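Local coordinates for protein Apc35852 (Geobacillus stearothermophilus, PDB 1U9C) that is of unknown function but belongs to the DJ-1/PfpI family, whose relatives include cysteine proteases and chaperone-like proteins, at residues D91-P96 against E109-V114; T176-L179 against N183-R186; H15-I18 against H22-G25; N199-Q204 against E214-A219. One frame throughout, in Å; residues are numbered along the deposited sequence.

Contact 1 (D91-P96 against E109-V114)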
loop_
_atom_site.group_PDB
_atom_site.type_symbol
_atom_site.label_atom_id
_atom_site.label_comp_id
_atom_site.label_asym_id
_atom_site.label_seq_id
_atom_site.Cartn_x
_atom_site.Cartn_y
_atom_site.Cartn_z
ATOM N N ASP A 91 -6.347 -7.417 11.777
ATOM C CA ASP A 91 -7.083 -6.208 12.109
ATOM C C ASP A 91 -6.919 -5.120 11.082
ATOM O O ASP A 91 -7.745 -4.250 10.948
ATOM C CB ASP A 91 -6.632 -5.741 13.465
ATOM C CG ASP A 91 -6.800 -6.801 14.474
ATOM O OD1 ASP A 91 -7.951 -6.963 14.981
ATOM O OD2 ASP A 91 -5.883 -7.544 14.887
ATOM N N ALA A 92 -5.813 -5.157 10.328
ATOM C CA ALA A 92 -5.489 -4.138 9.326
ATOM C C ALA A 92 -4.678 -4.758 8.183
ATOM O O ALA A 92 -3.875 -5.691 8.450
ATOM C CB ALA A 92 -4.721 -2.938 9.894
ATOM N N ILE A 93 -4.808 -4.191 6.993
ATOM C CA ILE A 93 -3.890 -4.517 5.863
ATOM C C ILE A 93 -3.284 -3.190 5.476
ATOM O O ILE A 93 -3.926 -2.128 5.447
ATOM C CB ILE A 93 -4.677 -5.196 4.705
ATOM C CG1 ILE A 93 -3.694 -5.608 3.608
ATOM C CG2 ILE A 93 -5.769 -4.334 4.130
ATOM C CD1 ILE A 93 -4.407 -6.448 2.512
ATOM N N PHE A 94 -1.976 -3.270 5.126
ATOM C CA PHE A 94 -1.188 -2.118 4.718
ATOM C C PHE A 94 -0.470 -2.406 3.403
ATOM O O PHE A 94 0.265 -3.377 3.337
ATOM C CB PHE A 94 -0.177 -1.807 5.837
ATOM C CG PHE A 94 0.448 -0.444 5.722
ATOM C CD1 PHE A 94 -0.012 0.621 6.477
ATOM C CD2 PHE A 94 1.467 -0.179 4.796
ATOM C CE1 PHE A 94 0.540 1.876 6.338
ATOM C CE2 PHE A 94 1.994 1.086 4.674
ATOM C CZ PHE A 94 1.507 2.097 5.463
ATOM N N LEU A 95 -0.676 -1.544 2.426
ATOM C CA LEU A 95 -0.083 -1.671 1.079
ATOM C C LEU A 95 0.908 -0.587 0.797
ATOM O O LEU A 95 0.536 0.521 0.424
ATOM C CB LEU A 95 -1.208 -1.610 0.014
ATOM C CG LEU A 95 -2.319 -2.639 0.138
ATOM C CD1 LEU A 95 -3.318 -2.471 -1.011
ATOM C CD2 LEU A 95 -1.883 -3.971 0.281
ATOM N N PRO A 96 2.202 -0.855 0.997
ATOM C CA PRO A 96 3.207 0.062 0.520
ATOM C C PRO A 96 3.166 0.143 -1.002
ATOM O O PRO A 96 2.604 -0.676 -1.704
ATOM C CB PRO A 96 4.503 -0.619 0.971
ATOM C CG PRO A 96 4.110 -1.481 2.125
ATOM C CD PRO A 96 2.793 -2.021 1.642
ATOM N N GLU A 109 -6.135 -11.346 -8.510
ATOM C CA GLU A 109 -7.380 -11.807 -7.923
ATOM C C GLU A 109 -7.307 -12.131 -6.442
ATOM O O GLU A 109 -8.307 -11.963 -5.740
ATOM C CB GLU A 109 -7.930 -13.019 -8.677
ATOM C CG GLU A 109 -7.049 -14.273 -8.617
ATOM C CD GLU A 109 -7.371 -15.190 -7.443
ATOM O OE1 GLU A 109 -8.529 -15.158 -6.956
ATOM O OE2 GLU A 109 -6.455 -15.926 -6.994
ATOM N N THR A 110 -6.173 -12.628 -5.986
ATOM C CA THR A 110 -5.970 -12.909 -4.545
ATOM C C THR A 110 -6.055 -11.625 -3.755
ATOM O O THR A 110 -6.776 -11.535 -2.759
ATOM C CB THR A 110 -4.631 -13.578 -4.289
ATOM O OG1 THR A 110 -4.489 -14.767 -5.138
ATOM C CG2 THR A 110 -4.482 -14.015 -2.852
ATOM N N LEU A 111 -5.353 -10.594 -4.169
ATOM C CA LEU A 111 -5.397 -9.330 -3.438
ATOM C C LEU A 111 -6.802 -8.719 -3.486
ATOM O O LEU A 111 -7.246 -8.153 -2.501
ATOM C CB LEU A 111 -4.303 -8.368 -3.965
ATOM C CG LEU A 111 -4.239 -6.999 -3.287
ATOM C CD1 LEU A 111 -3.904 -7.140 -1.836
ATOM C CD2 LEU A 111 -3.167 -6.133 -3.991
ATOM N N GLN A 112 -7.484 -8.815 -4.631
ATOM C CA GLN A 112 -8.857 -8.287 -4.716
ATOM C C GLN A 112 -9.759 -8.996 -3.718
ATOM O O GLN A 112 -10.553 -8.366 -3.033
ATOM C CB GLN A 112 -9.418 -8.451 -6.119
ATOM C CG GLN A 112 -8.858 -7.483 -7.179
ATOM C CD GLN A 112 -9.296 -7.887 -8.565
ATOM O OE1 GLN A 112 -10.178 -8.736 -8.733
ATOM N NE2 GLN A 112 -8.631 -7.326 -9.554
ATOM N N TYR A 113 -9.604 -10.300 -3.628
ATOM C CA TYR A 113 -10.395 -11.089 -2.703
ATOM C C TYR A 113 -10.107 -10.735 -1.246
ATOM O O TYR A 113 -10.992 -10.537 -0.441
ATOM C CB TYR A 113 -10.088 -12.565 -2.923
ATOM C CG TYR A 113 -10.896 -13.424 -1.997
ATOM C CD1 TYR A 113 -12.164 -13.854 -2.362
ATOM C CD2 TYR A 113 -10.400 -13.825 -0.785
ATOM C CE1 TYR A 113 -12.920 -14.646 -1.510
ATOM C CE2 TYR A 113 -11.158 -14.588 0.084
ATOM C CZ TYR A 113 -12.408 -15.009 -0.295
ATOM O OH TYR A 113 -13.147 -15.796 0.577
ATOM N N VAL A 114 -8.836 -10.605 -0.887
ATOM C CA VAL A 114 -8.432 -10.161 0.424
ATOM C C VAL A 114 -8.980 -8.793 0.744
ATOM O O VAL A 114 -9.582 -8.638 1.829
ATOM C CB VAL A 114 -6.891 -10.235 0.540
ATOM C CG1 VAL A 114 -6.465 -9.599 1.815
ATOM C CG2 VAL A 114 -6.425 -11.682 0.515
#
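Ile93 of strand 92-95 meets helix 109-120 through one methyl group: its CD1 lies 3.8 Å from CG1 of Val114, and the two side chains cross obliquely. The same CD1 comes more loosely against Leu111 CD1, at 4.4 Å. Leu95, two residues further along the strand and on the same face, adds a second strand side chain, its CD2 standing 4.3 Å from Leu111 CD1. That one methyl of Leu111 is therefore shared by Ile93 and Leu95. Ile93 reaches across because its chain is fully extended, with CG1 anti to the backbone N (chi1 -176°) and CD1 continuing straight outward. Leu111 leaves the helix at a slant, yet its end turns in to meet the strand. The spacing is generous, the axes of strand 92-95 and helix 109-114 coming no closer than 11.9 Å, so methyl ends alone bridge the layers.

Further out, the backbone of Ile93 is bonded to Ile124 and Ala126 of the adjoining parallel strand, which fixes the row of side chains. At the start of the helix, Asn108 OD1 accepts from Leu111 N, and Thr110 OG1 donates to Glu109 OE2 from above the carboxylate plane. Helix 109-120 connects strand 92-95 to strand 124-127, a beta-alpha-beta crossover of the family's alpha/beta sandwich. All four touching residues are buried and no hydrogen bond links the two segments, so cohesion here rests on dispersion and exclusion of water rather than on directional bonds.

Contact 2 (T176-L179 against N183-R186)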
loop_
_atom_site.group_PDB
_atom_site.type_symbol
_atom_site.label_atom_id
_atom_site.label_comp_id
_atom_site.label_asym_id
_atom_site.label_seq_id
_atom_site.Cartn_x
_atom_site.Cartn_y
_atom_site.Cartn_z
ATOM N N THR A 176 -7.781 7.148 -12.092
ATOM C CA THR A 176 -8.566 5.937 -12.049
ATOM C C THR A 176 -9.369 5.826 -10.748
ATOM O O THR A 176 -10.532 5.395 -10.733
ATOM C CB THR A 176 -7.670 4.718 -12.412
ATOM O OG1 THR A 176 -7.153 4.921 -13.737
ATOM C CG2 THR A 176 -8.477 3.446 -12.581
ATOM N N LEU A 177 -8.744 6.203 -9.626
ATOM C CA LEU A 177 -9.473 6.224 -8.369
ATOM C C LEU A 177 -10.669 7.166 -8.415
ATOM O O LEU A 177 -11.756 6.838 -7.944
ATOM C CB LEU A 177 -8.562 6.654 -7.221
ATOM C CG LEU A 177 -7.508 5.661 -6.798
ATOM C CD1 LEU A 177 -6.482 6.364 -5.941
ATOM C CD2 LEU A 177 -8.122 4.449 -6.128
ATOM N N ARG A 178 -10.488 8.343 -8.996
ATOM C CA ARG A 178 -11.631 9.240 -9.188
ATOM C C ARG A 178 -12.709 8.656 -10.118
ATOM O O ARG A 178 -13.893 8.721 -9.829
ATOM C CB ARG A 178 -11.175 10.608 -9.668
ATOM C CG ARG A 178 -12.307 11.537 -9.922
ATOM C CD ARG A 178 -11.898 12.884 -10.489
ATOM N NE ARG A 178 -10.830 13.484 -9.690
ATOM C CZ ARG A 178 -9.542 13.477 -10.001
ATOM N NH1 ARG A 178 -8.688 14.062 -9.189
ATOM N NH2 ARG A 178 -9.095 12.899 -11.123
ATOM N N LEU A 179 -12.277 8.042 -11.202
ATOM C CA LEU A 179 -13.174 7.382 -12.125
ATOM C C LEU A 179 -13.977 6.278 -11.450
ATOM O O LEU A 179 -15.144 6.077 -11.801
ATOM C CB LEU A 179 -12.354 6.815 -13.300
ATOM C CG LEU A 179 -13.029 6.279 -14.536
ATOM C CD1 LEU A 179 -13.915 7.349 -15.105
ATOM C CD2 LEU A 179 -11.971 5.850 -15.567
ATOM N N ASN A 183 -13.507 10.393 -3.898
ATOM C CA ASN A 183 -13.324 11.834 -3.731
ATOM C C ASN A 183 -11.873 12.048 -3.399
ATOM O O ASN A 183 -11.444 11.805 -2.263
ATOM C CB ASN A 183 -14.223 12.372 -2.619
ATOM C CG ASN A 183 -15.663 12.248 -2.975
ATOM O OD1 ASN A 183 -16.055 12.556 -4.097
ATOM N ND2 ASN A 183 -16.472 11.771 -2.035
ATOM N N PHE A 184 -11.116 12.463 -4.398
ATOM C CA PHE A 184 -9.679 12.515 -4.312
ATOM C C PHE A 184 -9.254 13.828 -3.694
ATOM O O PHE A 184 -9.834 14.887 -3.971
ATOM C CB PHE A 184 -9.056 12.356 -5.702
ATOM C CG PHE A 184 -7.581 12.095 -5.672
ATOM C CD1 PHE A 184 -7.083 10.803 -5.568
ATOM C CD2 PHE A 184 -6.692 13.146 -5.654
ATOM C CE1 PHE A 184 -5.709 10.576 -5.517
ATOM C CE2 PHE A 184 -5.340 12.923 -5.578
ATOM C CZ PHE A 184 -4.846 11.635 -5.513
ATOM N N VAL A 185 -8.221 13.747 -2.871
ATOM C CA VAL A 185 -7.660 14.903 -2.221
ATOM C C VAL A 185 -6.152 14.686 -2.106
ATOM O O VAL A 185 -5.645 13.542 -2.160
ATOM C CB VAL A 185 -8.350 15.128 -0.861
ATOM C CG1 VAL A 185 -7.934 14.071 0.136
ATOM C CG2 VAL A 185 -8.139 16.556 -0.357
ATOM N N ARG A 186 -5.424 15.788 -2.012
ATOM C CA ARG A 186 -3.988 15.733 -1.964
ATOM C C ARG A 186 -3.400 16.962 -1.327
ATOM O O ARG A 186 -4.114 17.915 -1.019
ATOM C CB ARG A 186 -3.452 15.561 -3.388
ATOM C CG ARG A 186 -4.209 16.441 -4.386
ATOM C CD ARG A 186 -3.433 16.765 -5.572
ATOM N NE ARG A 186 -2.141 17.349 -5.242
ATOM C CZ ARG A 186 -1.210 17.613 -6.151
ATOM N NH1 ARG A 186 -1.426 17.343 -7.434
ATOM N NH2 ARG A 186 -0.048 18.129 -5.769
HETATM O O HOH W 1 -12.216 13.496 -6.889
#
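Phe184 takes the largest share of this contact, set against Arg178 and Leu177 of the helix that ends just before it in the chain. Its CG stands anti to the backbone N (chi1 -167°), which carries the ring toward helix 173-179. Leu177 CD1 approaches the ring at its edge, near the ring plane, and lies 4.3 Å from CE1 of Phe184. Arg178 comes in at about a right angle to the Phe184 side chain. Its NH1 sits 3.9 Å from Phe184 CB, and the guanidinium and ring planes are turned 63° apart. A bend at chi3 (-51°) brings the end of the arginine back over the strand, although its first bonds run past it.

A water completes the link: it accepts from Arg178 NE at 3.1 Å and from Phe184 N at 2.9 Å, joining side chain to backbone where no direct hydrogen bond is made. NH1 of Arg178 also forms a salt bridge with Glu174 in the same helix, which should help hold the guanidinium in place. Leu177 is buried and meets the far part of the ring, while Arg178 is exposed and lies by the CB end. Phe184 also packs on Val152, and strand 183-184 runs parallel to strand 151-152. With helices 157-163 and 173-179 in the connection between them, these two strands form a small beta-alpha-beta crossover beside the main sheet.

Contact 3 (H15-I18 against H22-G25); sequences HTTI and HKTG
A distorted, hairpin-like loop follows strand 7-12, and in it Thr16 and Ile18 fold back on Thr24 and His22. The two segments run 166° apart in direction. The firm bond is Thr24 N to Thr16 O, 2.9 Å, with the donor tilted 19° from the carbonyl plane. Ile18 N adds a weak one to His22 O, at 3.4 Å. CA-H...O contacts help, among them Lys23 CA to Thr16 O at 3.3 Å and Gly25 CA to His15 O. His15 braces its own side of the turn, NE2 giving a 2.7 Å bond to a lone pair of Thr17 O, nearly in the imidazole plane.

Ile18 points toward the returning chain. Its CD1 meets Thr24 CG2 at 3.7 Å, the side chains crossing at about a right angle, while Thr24 OG1 is taken up by Asp58. Ile18 also touches Phe103 of helix 101-104. Cut back to an alanine, Ile18 would probably leave the methyl of Thr24 without its apolar partner and weaken the packing on Phe103. With a weakly bonded strand at about 22-23 and a single strong rung, the fold-back is that of an irregular hairpin between strand 7-12 and helix 28-40.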
loop_
_atom_site.group_PDB
_atom_site.type_symbol
_atom_site.label_atom_id
_atom_site.label_comp_id
_atom_site.label_asym_id
_atom_site.label_seq_id
_atom_site.Cartn_x
_atom_site.Cartn_y
_atom_site.Cartn_z
ATOM N N HIS A 15 7.166 -6.768 -8.603
ATOM C CA HIS A 15 7.324 -6.432 -9.999
ATOM C C HIS A 15 8.473 -5.526 -10.276
ATOM O O HIS A 15 8.606 -4.486 -9.617
ATOM C CB HIS A 15 6.065 -5.777 -10.528
ATOM C CG HIS A 15 6.029 -5.712 -12.005
ATOM N ND1 HIS A 15 5.558 -6.748 -12.761
ATOM C CD2 HIS A 15 6.507 -4.788 -12.871
ATOM C CE1 HIS A 15 5.739 -6.466 -14.049
ATOM N NE2 HIS A 15 6.292 -5.266 -14.146
ATOM N N THR A 16 9.259 -5.835 -11.284
ATOM C CA THR A 16 10.356 -4.953 -11.631
ATOM C C THR A 16 10.299 -4.346 -13.038
ATOM O O THR A 16 10.902 -3.315 -13.296
ATOM C CB THR A 16 11.519 -5.959 -11.519
ATOM O OG1 THR A 16 11.862 -6.188 -10.137
ATOM C CG2 THR A 16 12.733 -5.587 -12.339
ATOM N N THR A 17 9.607 -4.947 -13.992
ATOM C CA THR A 17 9.752 -4.575 -15.431
ATOM C C THR A 17 8.838 -3.444 -15.903
ATOM O O THR A 17 7.628 -3.457 -15.696
ATOM C CB THR A 17 9.523 -5.770 -16.312
ATOM O OG1 THR A 17 8.252 -6.351 -16.002
ATOM C CG2 THR A 17 10.568 -6.833 -16.026
ATOM N N ILE A 18 9.421 -2.412 -16.484
ATOM C CA ILE A 18 8.607 -1.432 -17.236
ATOM C C ILE A 18 9.118 -1.400 -18.656
ATOM O O ILE A 18 8.370 -1.735 -19.581
ATOM C CB ILE A 18 8.675 -0.061 -16.584
ATOM C CG1 ILE A 18 8.463 -0.182 -15.089
ATOM C CG2 ILE A 18 7.717 0.889 -17.274
ATOM C CD1 ILE A 18 8.439 1.158 -14.269
ATOM N N HIS A 22 14.194 1.108 -17.601
ATOM C CA HIS A 22 13.441 1.587 -16.444
ATOM C C HIS A 22 12.938 0.398 -15.653
ATOM O O HIS A 22 12.040 -0.308 -16.108
ATOM C CB HIS A 22 12.226 2.432 -16.853
ATOM C CG HIS A 22 12.569 3.777 -17.427
ATOM N ND1 HIS A 22 12.122 4.190 -18.666
ATOM C CD2 HIS A 22 13.334 4.784 -16.947
ATOM C CE1 HIS A 22 12.582 5.403 -18.916
ATOM N NE2 HIS A 22 13.317 5.787 -17.884
ATOM N N LYS A 23 13.543 0.170 -14.479
ATOM C CA LYS A 23 13.129 -0.901 -13.530
ATOM C C LYS A 23 12.558 -0.318 -12.277
ATOM O O LYS A 23 12.913 0.802 -11.871
ATOM C CB LYS A 23 14.352 -1.729 -13.068
ATOM C CG LYS A 23 15.206 -2.143 -14.222
ATOM C CD LYS A 23 14.443 -2.752 -15.389
ATOM C CE LYS A 23 14.142 -4.209 -15.201
ATOM N NZ LYS A 23 14.086 -4.837 -16.534
ATOM N N THR A 24 11.753 -1.144 -11.625
ATOM C CA THR A 24 11.145 -0.730 -10.381
ATOM C C THR A 24 11.117 -1.865 -9.377
ATOM O O THR A 24 11.886 -2.816 -9.394
ATOM C CB THR A 24 9.810 -0.139 -10.727
ATOM O OG1 THR A 24 9.178 0.460 -9.606
ATOM C CG2 THR A 24 8.838 -1.144 -11.371
ATOM N N GLY A 25 10.238 -1.689 -8.400
ATOM C CA GLY A 25 9.999 -2.635 -7.283
ATOM C C GLY A 25 9.269 -1.913 -6.166
ATOM O O GLY A 25 8.565 -1.001 -6.416
#

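Contact 4 (N199-Q204 against E214-A219); sequences NLITGQ and EKVVAA
Ile201 turns CG1 anti to its carbonyl carbon (chi1 -69°) and extends to CD1, which sends both its branches at Lys215 and places the end methyl against the helix backbone. The contact belongs to the alpha/beta sandwich of the DJ-1/PfpI family: helix 209-221 follows strand 200-203 and lies back across the sheet, the two segments at 163° in their N-to-C directions. Their axes approach to 9.1 Å, close enough for Ile201 to touch main-chain atoms.

CG2 of Ile201 rests on Lys215 CB, 3.7 Å away, and also neighbours the aliphatic CD. Beyond that the lysine leads away, its chain straight until the last bend, and NZ is hydrogen-bonded to Ser194 OG. CD1 of Ile201 reaches Val216 CG2 at 4.1 Å and, more loosely, Ala219 CB at 4.4 Å. Val216 and Ala219 also pack on Ala126 and Ile124, respectively, of the adjoining strand 124-127. A serine in place of Ile201 would probably open a gap beneath Lys215 and Val216, since the CD1 and CG2 methyls that fill it would be gone, and put a hydroxyl in an apolar setting.

No hydrogen bond crosses the contact. The helix's own bonding stays intact at the point touched: Lys215 O accepts from Ala219 N at 3.0 Å while Ile201 CD1 sits 3.6 Å from that same oxygen.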
loop_
_atom_site.group_PDB
_atom_site.type_symbol
_atom_site.label_atom_id
_atom_site.label_comp_id
_atom_site.label_asym_id
_atom_site.label_seq_id
_atom_site.Cartn_x
_atom_site.Cartn_y
_atom_site.Cartn_z
ATOM N N ASN A 199 -12.578 3.685 7.962
ATOM C CA ASN A 199 -11.677 2.534 7.906
ATOM C C ASN A 199 -10.647 2.540 6.784
ATOM O O ASN A 199 -9.831 1.594 6.712
ATOM C CB ASN A 199 -12.464 1.247 7.769
ATOM C CG ASN A 199 -13.410 1.008 8.915
ATOM O OD1 ASN A 199 -13.159 1.438 10.041
ATOM N ND2 ASN A 199 -14.494 0.328 8.630
ATOM N N LEU A 200 -10.697 3.501 5.880
ATOM C CA LEU A 200 -9.808 3.547 4.736
ATOM C C LEU A 200 -8.835 4.696 4.926
ATOM O O LEU A 200 -9.232 5.876 5.032
ATOM C CB LEU A 200 -10.643 3.773 3.469
ATOM C CG LEU A 200 -9.930 3.805 2.160
ATOM C CD1 LEU A 200 -9.215 2.504 1.928
ATOM C CD2 LEU A 200 -10.927 4.034 1.008
ATOM N N ILE A 201 -7.554 4.348 4.951
ATOM C CA ILE A 201 -6.500 5.315 5.223
ATOM C C ILE A 201 -5.500 5.285 4.060
ATOM O O ILE A 201 -5.065 4.210 3.663
ATOM C CB ILE A 201 -5.820 4.877 6.532
ATOM C CG1 ILE A 201 -6.785 5.066 7.702
ATOM C CG2 ILE A 201 -4.543 5.668 6.777
ATOM C CD1 ILE A 201 -6.376 4.403 8.971
ATOM N N THR A 202 -5.142 6.422 3.523
ATOM C CA THR A 202 -4.255 6.500 2.382
ATOM C C THR A 202 -3.277 7.610 2.560
ATOM O O THR A 202 -3.557 8.639 3.209
ATOM C CB THR A 202 -5.041 6.671 1.069
ATOM O OG1 THR A 202 -6.036 7.694 1.155
ATOM C CG2 THR A 202 -5.784 5.409 0.705
ATOM N N GLY A 203 -2.125 7.456 1.907
ATOM C CA GLY A 203 -1.024 8.423 1.957
ATOM C C GLY A 203 -0.547 8.693 0.538
ATOM O O GLY A 203 -0.626 7.842 -0.335
ATOM N N GLN A 204 -0.010 9.877 0.295
ATOM C CA GLN A 204 0.276 10.347 -1.069
ATOM C C GLN A 204 1.610 9.910 -1.662
ATOM O O GLN A 204 1.710 9.683 -2.845
ATOM C CB GLN A 204 0.191 11.872 -1.061
ATOM C CG GLN A 204 0.160 12.503 -2.434
ATOM C CD GLN A 204 0.020 13.982 -2.370
ATOM O OE1 GLN A 204 -0.752 14.486 -1.566
ATOM N NE2 GLN A 204 0.824 14.682 -3.141
ATOM N N GLU A 214 0.689 5.997 11.346
ATOM C CA GLU A 214 0.177 6.486 12.615
ATOM C C GLU A 214 -1.340 6.573 12.625
ATOM O O GLU A 214 -2.004 6.407 13.676
ATOM C CB GLU A 214 0.835 7.828 12.979
ATOM C CG GLU A 214 2.334 7.727 13.223
ATOM C CD GLU A 214 2.728 6.895 14.441
ATOM O OE1 GLU A 214 1.838 6.545 15.253
ATOM O OE2 GLU A 214 3.944 6.606 14.618
ATOM N N LYS A 215 -1.949 6.820 11.480
ATOM C CA LYS A 215 -3.397 6.722 11.384
ATOM C C LYS A 215 -3.918 5.306 11.621
ATOM O O LYS A 215 -4.963 5.119 12.227
ATOM C CB LYS A 215 -3.945 7.280 10.046
ATOM C CG LYS A 215 -3.950 8.827 9.949
ATOM C CD LYS A 215 -4.289 9.355 8.538
ATOM C CE LYS A 215 -4.481 10.869 8.515
ATOM N NZ LYS A 215 -3.200 11.632 8.741
ATOM N N VAL A 216 -3.177 4.313 11.100
ATOM C CA VAL A 216 -3.519 2.900 11.346
ATOM C C VAL A 216 -3.454 2.622 12.816
ATOM O O VAL A 216 -4.353 2.023 13.375
ATOM C CB VAL A 216 -2.646 1.970 10.502
ATOM C CG1 VAL A 216 -2.876 0.533 10.861
ATOM C CG2 VAL A 216 -2.917 2.232 9.014
ATOM N N VAL A 217 -2.385 3.047 13.463
ATOM C CA VAL A 217 -2.229 2.830 14.898
ATOM C C VAL A 217 -3.400 3.443 15.674
ATOM O O VAL A 217 -3.973 2.813 16.530
ATOM C CB VAL A 217 -0.858 3.432 15.432
ATOM C CG1 VAL A 217 -0.809 3.461 16.947
ATOM C CG2 VAL A 217 0.315 2.662 14.864
ATOM N N ALA A 218 -3.779 4.674 15.309
ATOM C CA ALA A 218 -4.890 5.329 16.001
ATOM C C ALA A 218 -6.188 4.555 15.832
ATOM O O ALA A 218 -6.904 4.317 16.803
ATOM C CB ALA A 218 -5.123 6.749 15.462
ATOM N N ALA A 219 -6.474 4.128 14.586
ATOM C CA ALA A 219 -7.668 3.320 14.356
ATOM C C ALA A 219 -7.648 1.993 15.130
ATOM O O ALA A 219 -8.682 1.564 15.663
ATOM C CB ALA A 219 -7.845 3.065 12.888
#

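From the N terminus, contact 3 comes first, closing a short loop between strand 7-12 and helix 28-40. Contact 1 then closes the connection from strand 92-95 to helix 109-120, contact 2 the tight turn between helix 173-179 and strand 183-184, and contact 4 the link from strand 200-203 to helix 209-221. All four are in series; none nests or crosses. Contacts 1 and 4 pack helices on the same sheet and touch where Ala92 CB lies 4.0 Å from Val216 CG1. Contact 2 touches contact 4 where Arg186 packs on Gln204. Contact 3 stands apart, its centre about 27 Å from that of contact 4.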